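7,8-dihydro-6-hydroxymethylpterin pyrophosphokinase-dihydropteroate synthase (Plasmodium falciparum, PDB 6JWS) probably catalyses two successive steps of folate biosynthesis, pyrophosphorylation of 6-hydroxymethyl-7,8-dihydropterin by ATP and condensation of the resulting diphosphate with 4-aminobenzoate to 7,8-dihydropteroate. Local coordinates at residues 210-224 / 312-324. The protein carries 1 engineered substitution. Numbering follows the deposited sequence.
With MG (magnesium ion), chain K; ATP (adenosine-5'-triphosphate), chain J.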
loop_
_atom_site.group_PDB
_atom_site.type_symbol
_atom_site.label_atom_id
_atom_site.label_comp_id
_atom_site.label_asym_id
_atom_site.label_seq_id
_atom_site.Cartn_x
_atom_site.Cartn_y
_atom_site.Cartn_z
ATOM N N ASP B 210 -21.775 36.191 -2.974
ATOM C CA ASP B 210 -22.467 36.310 -4.248
ATOM C C ASP B 210 -23.801 35.604 -4.136
ATOM O O ASP B 210 -23.924 34.687 -3.338
ATOM C CB ASP B 210 -21.684 35.638 -5.375
ATOM C CG ASP B 210 -20.387 36.361 -5.671
ATOM O OD1 ASP B 210 -20.390 37.599 -5.575
ATOM O OD2 ASP B 210 -19.382 35.684 -5.980
ATOM N N ILE B 211 -24.787 36.041 -4.929
ATOM C CA ILE B 211 -26.032 35.300 -4.992
ATOM C C ILE B 211 -25.990 34.474 -6.265
ATOM O O ILE B 211 -25.837 35.037 -7.336
ATOM C CB ILE B 211 -27.264 36.220 -4.971
ATOM C CG1 ILE B 211 -27.211 37.229 -3.819
ATOM C CG2 ILE B 211 -28.542 35.388 -4.954
ATOM C CD1 ILE B 211 -28.413 38.153 -3.778
ATOM N N LEU B 212 -26.086 33.151 -6.136
ATOM C CA LEU B 212 -25.970 32.304 -7.308
ATOM C C LEU B 212 -27.361 32.061 -7.874
ATOM O O LEU B 212 -27.564 32.075 -9.077
ATOM C CB LEU B 212 -25.274 30.991 -6.930
ATOM C CG LEU B 212 -23.846 31.115 -6.386
ATOM C CD1 LEU B 212 -23.361 29.777 -5.822
ATOM C CD2 LEU B 212 -22.879 31.639 -7.447
ATOM N N PHE B 213 -28.319 31.784 -6.996
ATOM C CA PHE B 213 -29.665 31.520 -7.450
ATOM C C PHE B 213 -30.626 32.175 -6.473
ATOM O O PHE B 213 -30.291 32.386 -5.311
ATOM C CB PHE B 213 -29.947 30.018 -7.498
ATOM C CG PHE B 213 -29.174 29.239 -8.531
ATOM C CD1 PHE B 213 -29.453 29.378 -9.885
ATOM C CD2 PHE B 213 -28.180 28.341 -8.146
ATOM C CE1 PHE B 213 -28.750 28.640 -10.834
ATOM C CE2 PHE B 213 -27.483 27.605 -9.094
ATOM C CZ PHE B 213 -27.766 27.756 -10.438
ATOM N N PHE B 214 -31.820 32.483 -6.969
ATOM C CA PHE B 214 -32.895 33.003 -6.139
ATOM C C PHE B 214 -34.201 32.521 -6.757
ATOM O O PHE B 214 -34.610 32.993 -7.818
ATOM C CB PHE B 214 -32.807 34.530 -6.045
ATOM C CG PHE B 214 -33.623 35.141 -4.935
ATOM C CD1 PHE B 214 -35.007 35.054 -4.933
ATOM C CD2 PHE B 214 -33.002 35.822 -3.901
ATOM C CE1 PHE B 214 -35.749 35.613 -3.903
ATOM C CE2 PHE B 214 -33.748 36.386 -2.878
ATOM C CZ PHE B 214 -35.119 36.286 -2.887
ATOM N N ASN B 215 -34.818 31.540 -6.104
ATOM C CA ASN B 215 -35.938 30.848 -6.703
ATOM C C ASN B 215 -35.535 30.454 -8.121
ATOM O O ASN B 215 -34.351 30.196 -8.374
ATOM C CB ASN B 215 -37.233 31.651 -6.547
ATOM C CG ASN B 215 -37.616 31.825 -5.089
ATOM O OD1 ASN B 215 -37.221 31.027 -4.233
ATOM N ND2 ASN B 215 -38.366 32.877 -4.787
ATOM N N ASP B 216 -36.522 30.440 -9.028
ATOM C CA ASP B 216 -36.306 30.068 -10.417
ATOM C C ASP B 216 -36.163 31.318 -11.288
ATOM O O ASP B 216 -36.343 31.243 -12.498
ATOM C CB ASP B 216 -37.459 29.198 -10.916
ATOM C CG ASP B 216 -38.797 29.922 -10.858
ATOM O OD1 ASP B 216 -38.837 31.063 -10.340
ATOM O OD2 ASP B 216 -39.787 29.351 -11.343
ATOM N N PHE B 217 -35.828 32.459 -10.676
ATOM C CA PHE B 217 -35.810 33.732 -11.388
ATOM C C PHE B 217 -34.648 33.788 -12.381
ATOM O O PHE B 217 -33.566 33.253 -12.128
ATOM C CB PHE B 217 -35.670 34.920 -10.427
ATOM C CG PHE B 217 -36.775 35.104 -9.413
ATOM C CD1 PHE B 217 -37.971 34.411 -9.515
ATOM C CD2 PHE B 217 -36.623 36.003 -8.369
ATOM C CE1 PHE B 217 -38.970 34.567 -8.566
ATOM C CE2 PHE B 217 -37.625 36.164 -7.421
ATOM C CZ PHE B 217 -38.797 35.447 -7.524
ATOM N N THR B 218 -34.888 34.490 -13.494
ATOM C CA THR B 218 -33.863 34.854 -14.456
ATOM C C THR B 218 -33.868 36.374 -14.592
ATOM O O THR B 218 -34.783 36.939 -15.188
ATOM C CB THR B 218 -34.164 34.226 -15.822
ATOM O OG1 THR B 218 -34.438 32.833 -15.682
ATOM C CG2 THR B 218 -33.050 34.437 -16.825
ATOM N N ILE B 219 -32.833 37.021 -14.048
ATOM C CA ILE B 219 -32.777 38.470 -13.932
ATOM C C ILE B 219 -31.423 38.963 -14.440
ATOM O O ILE B 219 -30.400 38.341 -14.161
ATOM C CB ILE B 219 -32.996 38.877 -12.460
ATOM C CG1 ILE B 219 -34.455 38.686 -12.045
ATOM C CG2 ILE B 219 -32.494 40.289 -12.183
ATOM C CD1 ILE B 219 -34.632 38.364 -10.586
ATOM N N PHE B 220 -31.440 40.081 -15.189
ATOM C CA PHE B 220 -30.248 40.871 -15.462
ATOM C C PHE B 220 -30.632 42.349 -15.481
ATOM O O PHE B 220 -31.329 42.796 -16.387
ATOM C CB PHE B 220 -29.539 40.424 -16.751
ATOM C CG PHE B 220 -28.074 40.794 -16.818
ATOM C CD1 PHE B 220 -27.670 42.069 -17.188
ATOM C CD2 PHE B 220 -27.088 39.870 -16.482
ATOM C CE1 PHE B 220 -26.321 42.408 -17.223
ATOM C CE2 PHE B 220 -25.743 40.206 -16.516
ATOM C CZ PHE B 220 -25.357 41.477 -16.890
ATOM N N MET B 221 -30.175 43.095 -14.467
ATOM C CA MET B 221 -30.521 44.500 -14.318
ATOM C C MET B 221 -29.256 45.326 -14.522
ATOM O O MET B 221 -28.347 45.258 -13.698
ATOM C CB MET B 221 -31.101 44.775 -12.926
ATOM C CG MET B 221 -32.547 44.329 -12.772
ATOM S SD MET B 221 -33.247 44.603 -11.104
ATOM C CE MET B 221 -32.887 46.341 -10.838
ATOM N N LYS B 222 -29.232 46.113 -15.609
ATOM C CA LYS B 222 -27.993 46.551 -16.240
ATOM C C LYS B 222 -27.367 47.747 -15.526
ATOM O O LYS B 222 -26.141 47.839 -15.450
ATOM C CB LYS B 222 -28.192 46.817 -17.735
ATOM C CG LYS B 222 -27.958 45.616 -18.646
ATOM C CD LYS B 222 -28.215 45.894 -20.115
ATOM C CE LYS B 222 -29.690 46.004 -20.447
ATOM N NZ LYS B 222 -29.939 45.900 -21.905
ATOM N N ASN B 223 -28.194 48.672 -15.031
ATOM C CA ASN B 223 -27.644 49.831 -14.346
ATOM C C ASN B 223 -28.485 50.179 -13.124
ATOM O O ASN B 223 -29.700 50.357 -13.217
ATOM C CB ASN B 223 -27.360 51.019 -15.273
ATOM C CG ASN B 223 -25.876 51.272 -15.458
ATOM O OD1 ASN B 223 -25.484 52.211 -16.145
ATOM N ND2 ASN B 223 -25.039 50.446 -14.845
ATOM N N ILE B 224 -27.787 50.270 -11.987
ATOM C CA ILE B 224 -28.397 50.376 -10.676
ATOM C C ILE B 224 -27.649 51.449 -9.891
ATOM O O ILE B 224 -26.446 51.329 -9.633
ATOM C CB ILE B 224 -28.426 49.007 -9.955
ATOM C CG1 ILE B 224 -29.272 47.977 -10.715
ATOM C CG2 ILE B 224 -28.892 49.158 -8.510
ATOM C CD1 ILE B 224 -29.204 46.565 -10.162
ATOM N N ASN B 312 -21.487 50.188 -4.870
ATOM C CA ASN B 312 -21.020 48.809 -4.861
ATOM C C ASN B 312 -21.902 47.907 -5.721
ATOM O O ASN B 312 -21.420 46.902 -6.233
ATOM C CB ASN B 312 -20.814 48.271 -3.441
ATOM C CG ASN B 312 -19.484 48.685 -2.843
ATOM O OD1 ASN B 312 -18.510 48.902 -3.563
ATOM N ND2 ASN B 312 -19.431 48.792 -1.524
ATOM N N ILE B 313 -23.178 48.276 -5.883
ATOM C CA ILE B 313 -24.122 47.468 -6.634
ATOM C C ILE B 313 -24.358 48.121 -7.992
ATOM O O ILE B 313 -25.181 49.022 -8.130
ATOM C CB ILE B 313 -25.434 47.264 -5.851
ATOM C CG1 ILE B 313 -25.176 46.674 -4.463
ATOM C CG2 ILE B 313 -26.409 46.414 -6.651
ATOM C CD1 ILE B 313 -26.429 46.460 -3.645
ATOM N N GLU B 314 -23.625 47.633 -8.993
ATOM C CA GLU B 314 -23.657 48.195 -10.331
ATOM C C GLU B 314 -24.737 47.500 -11.154
ATOM O O GLU B 314 -25.346 48.123 -12.014
ATOM C CB GLU B 314 -22.282 48.082 -10.994
ATOM C CG GLU B 314 -21.179 48.799 -10.228
ATOM C CD GLU B 314 -20.066 49.398 -11.073
ATOM O OE1 GLU B 314 -19.687 48.769 -12.084
ATOM O OE2 GLU B 314 -19.584 50.498 -10.724
ATOM N N PHE B 315 -24.949 46.203 -10.896
ATOM C CA PHE B 315 -25.946 45.430 -11.622
ATOM C C PHE B 315 -26.316 44.192 -10.807
ATOM O O PHE B 315 -25.654 43.884 -9.822
ATOM C CB PHE B 315 -25.465 45.099 -13.042
ATOM C CG PHE B 315 -24.350 44.086 -13.130
ATOM C CD1 PHE B 315 -23.035 44.446 -12.881
ATOM C CD2 PHE B 315 -24.620 42.762 -13.457
ATOM C CE1 PHE B 315 -22.014 43.507 -12.962
ATOM C CE2 PHE B 315 -23.597 41.824 -13.539
ATOM C CZ PHE B 315 -22.295 42.197 -13.292
ATOM N N LEU B 316 -27.395 43.515 -11.214
ATOM C CA LEU B 316 -27.790 42.265 -10.598
ATOM C C LEU B 316 -27.962 41.186 -11.663
ATOM O O LEU B 316 -28.790 41.323 -12.559
ATOM C CB LEU B 316 -29.094 42.454 -9.815
ATOM C CG LEU B 316 -29.546 41.221 -9.029
ATOM C CD1 LEU B 316 -28.545 40.882 -7.929
ATOM C CD2 LEU B 316 -30.943 41.410 -8.452
ATOM N N SER B 317 -27.214 40.086 -11.511
ATOM C CA SER B 317 -27.374 38.942 -12.396
ATOM C C SER B 317 -27.820 37.722 -11.593
ATOM O O SER B 317 -27.093 37.247 -10.721
ATOM C CB SER B 317 -26.099 38.665 -13.165
ATOM O OG SER B 317 -26.323 37.641 -14.130
ATOM N N ILE B 318 -29.019 37.221 -11.893
ATOM C CA ILE B 318 -29.469 35.955 -11.346
ATOM C C ILE B 318 -29.880 35.055 -12.502
ATOM O O ILE B 318 -30.777 35.408 -13.258
ATOM C CB ILE B 318 -30.631 36.118 -10.344
ATOM C CG1 ILE B 318 -30.353 37.165 -9.262
ATOM C CG2 ILE B 318 -31.026 34.763 -9.761
ATOM C CD1 ILE B 318 -29.510 36.685 -8.116
ATOM N N PRO B 319 -29.310 33.836 -12.644
ATOM C CA PRO B 319 -28.199 33.370 -11.815
ATOM C C PRO B 319 -26.941 34.221 -11.953
ATOM O O PRO B 319 -26.783 34.966 -12.914
ATOM C CB PRO B 319 -27.930 31.974 -12.387
ATOM C CG PRO B 319 -29.266 31.533 -12.912
ATOM C CD PRO B 319 -29.817 32.790 -13.548
ATOM N N HIS B 320 -26.045 34.111 -10.972
ATOM C CA HIS B 320 -24.767 34.797 -11.054
ATOM C C HIS B 320 -24.125 34.509 -12.415
ATOM O O HIS B 320 -24.307 33.436 -12.993
ATOM C CB HIS B 320 -23.899 34.435 -9.847
ATOM C CG HIS B 320 -22.633 35.208 -9.740
ATOM N ND1 HIS B 320 -21.490 34.852 -10.432
ATOM C CD2 HIS B 320 -22.310 36.297 -9.011
ATOM C CE1 HIS B 320 -20.512 35.687 -10.127
ATOM N NE2 HIS B 320 -20.986 36.580 -9.263
ATOM N N VAL B 321 -23.394 35.507 -12.920
ATOM C CA VAL B 321 -22.771 35.478 -14.239
ATOM C C VAL B 321 -21.864 34.249 -14.338
ATOM O O VAL B 321 -21.751 33.635 -15.394
ATOM C CB VAL B 321 -21.988 36.790 -14.494
ATOM C CG1 VAL B 321 -21.068 36.715 -15.698
ATOM C CG2 VAL B 321 -22.907 37.994 -14.622
ATOM N N TYR B 322 -21.250 33.865 -13.215
ATOM C CA TYR B 322 -20.142 32.929 -13.283
ATOM C C TYR B 322 -20.556 31.492 -12.963
ATOM O O TYR B 322 -19.724 30.598 -13.027
ATOM C CB TYR B 322 -18.947 33.477 -12.500
ATOM C CG TYR B 322 -18.137 34.487 -13.280
ATOM C CD1 TYR B 322 -17.093 34.078 -14.095
ATOM C CD2 TYR B 322 -18.424 35.846 -13.224
ATOM C CE1 TYR B 322 -16.343 34.990 -14.822
ATOM C CE2 TYR B 322 -17.692 36.774 -13.957
ATOM C CZ TYR B 322 -16.644 36.341 -14.755
ATOM O OH TYR B 322 -15.892 37.220 -15.472
ATOM N N THR B 323 -21.849 31.263 -12.713
ATOM C CA THR B 323 -22.350 30.003 -12.175
ATOM C C THR B 323 -21.817 28.781 -12.928
ATOM O O THR B 323 -21.491 27.770 -12.317
ATOM C CB THR B 323 -23.879 30.008 -12.118
ATOM O OG1 THR B 323 -24.232 31.205 -11.428
ATOM C CG2 THR B 323 -24.448 28.811 -11.389
ATOM N N THR B 324 -21.719 28.896 -14.248
ATOM C CA THR B 324 -21.449 27.807 -15.172
ATOM C C THR B 324 -20.008 27.901 -15.665
ATOM O O THR B 324 -19.491 26.983 -16.303
ATOM C CB THR B 324 -22.462 27.917 -16.320
ATOM O OG1 THR B 324 -23.527 27.078 -15.886
ATOM C CG2 THR B 324 -21.950 27.498 -17.678
HETATM MG MG MG K . -18.497 38.805 -6.097
HETATM P PG ATP J . -19.325 39.325 -9.066
HETATM O O1G ATP J . -18.379 38.159 -9.291
HETATM O O2G ATP J . -20.225 39.592 -10.261
HETATM O O3G ATP J . -20.106 39.177 -7.776
HETATM P PB ATP J . -16.826 40.936 -8.630
HETATM O O1B ATP J . -16.494 42.293 -9.146
HETATM O O2B ATP J . -15.977 39.768 -9.030
HETATM O O3B ATP J . -18.375 40.643 -8.934
HETATM P PA ATP J . -17.830 41.687 -5.984
HETATM O O1A ATP J . -18.733 40.634 -5.419
HETATM O O2A ATP J . -17.031 42.517 -5.032
HETATM O O3A ATP J . -16.836 40.997 -7.034
HETATM O "O5'" ATP J . -18.670 42.656 -6.951
HETATM C "C5'" ATP J . -20.075 42.360 -7.167
HETATM C "C4'" ATP J . -20.607 43.238 -8.268
HETATM O "O4'" ATP J . -21.371 42.443 -9.214
HETATM C "C3'" ATP J . -21.553 44.352 -7.806
HETATM O "O3'" ATP J . -21.348 45.496 -8.626
HETATM C "C2'" ATP J . -22.926 43.689 -7.945
HETATM O "O2'" ATP J . -23.999 44.567 -8.193
HETATM C "C1'" ATP J . -22.731 42.826 -9.184
HETATM N N9 ATP J . -23.577 41.632 -9.189
HETATM C C8 ATP J . -24.398 41.234 -10.212
HETATM N N7 ATP J . -25.040 40.121 -9.942
HETATM C C5 ATP J . -24.588 39.756 -8.681
HETATM C C6 ATP J . -24.881 38.654 -7.855
HETATM N N6 ATP J . -25.737 37.699 -8.196
HETATM N N1 ATP J . -24.260 38.590 -6.649
HETATM C C2 ATP J . -23.403 39.566 -6.313
HETATM N N3 ATP J . -23.050 40.643 -7.014
HETATM C C4 ATP J . -23.687 40.682 -8.202
HETATM O O HOH W 1 -17.449 37.056 -7.133
#
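With its CG set between backbone N and carbonyl carbon (chi1 71°), Phe315 brings CD2 to within 3.7 Å of CZ of Phe220, whose CG lies roughly opposite its own backbone N across the CA–CB bond (chi1 -157°). The rings are inclined by 30° and displaced, their centroids 5.4 Å apart, with little overlap; Phe315 instead offers one face to C8 of the adenine. Strands 219-221 and 316-318 run antiparallel as a two-stranded sheet. Ile219 and Ile318 exchange two backbone hydrogen bonds, and Met221 and Leu316 two more, the Ile219 N to Ile318 O bond being short (2.7 Å) and nearly straight. Ile318 spans both parts of segment 210-224: its backbone is paired with Ile219, while its CD1 packs on CG2 of Ile211 at 3.6 Å. After the cis peptide bond that precedes Pro319, the chain meets strand 208-214, with Pro319 CG against Phe213 CE1, and His320 N then bonds Leu212 O. Adenine is read by backbone from both segments: Ile211 N donates to N1 (3.1 Å), Ser317 N to N7 (2.7 Å), and the N6 amine bonds the carbonyls of Ile211 and Ser317. Asp210 OD1 binds magnesium at 2.3 Å, joined there by Asp208, while His320 NE2 approaches O1G of the gamma-phosphate at the ring edge. Together the segments make up much of the HPPK-domain ATP pocket, including its adenine-binding part and part of the magnesium–triphosphate site.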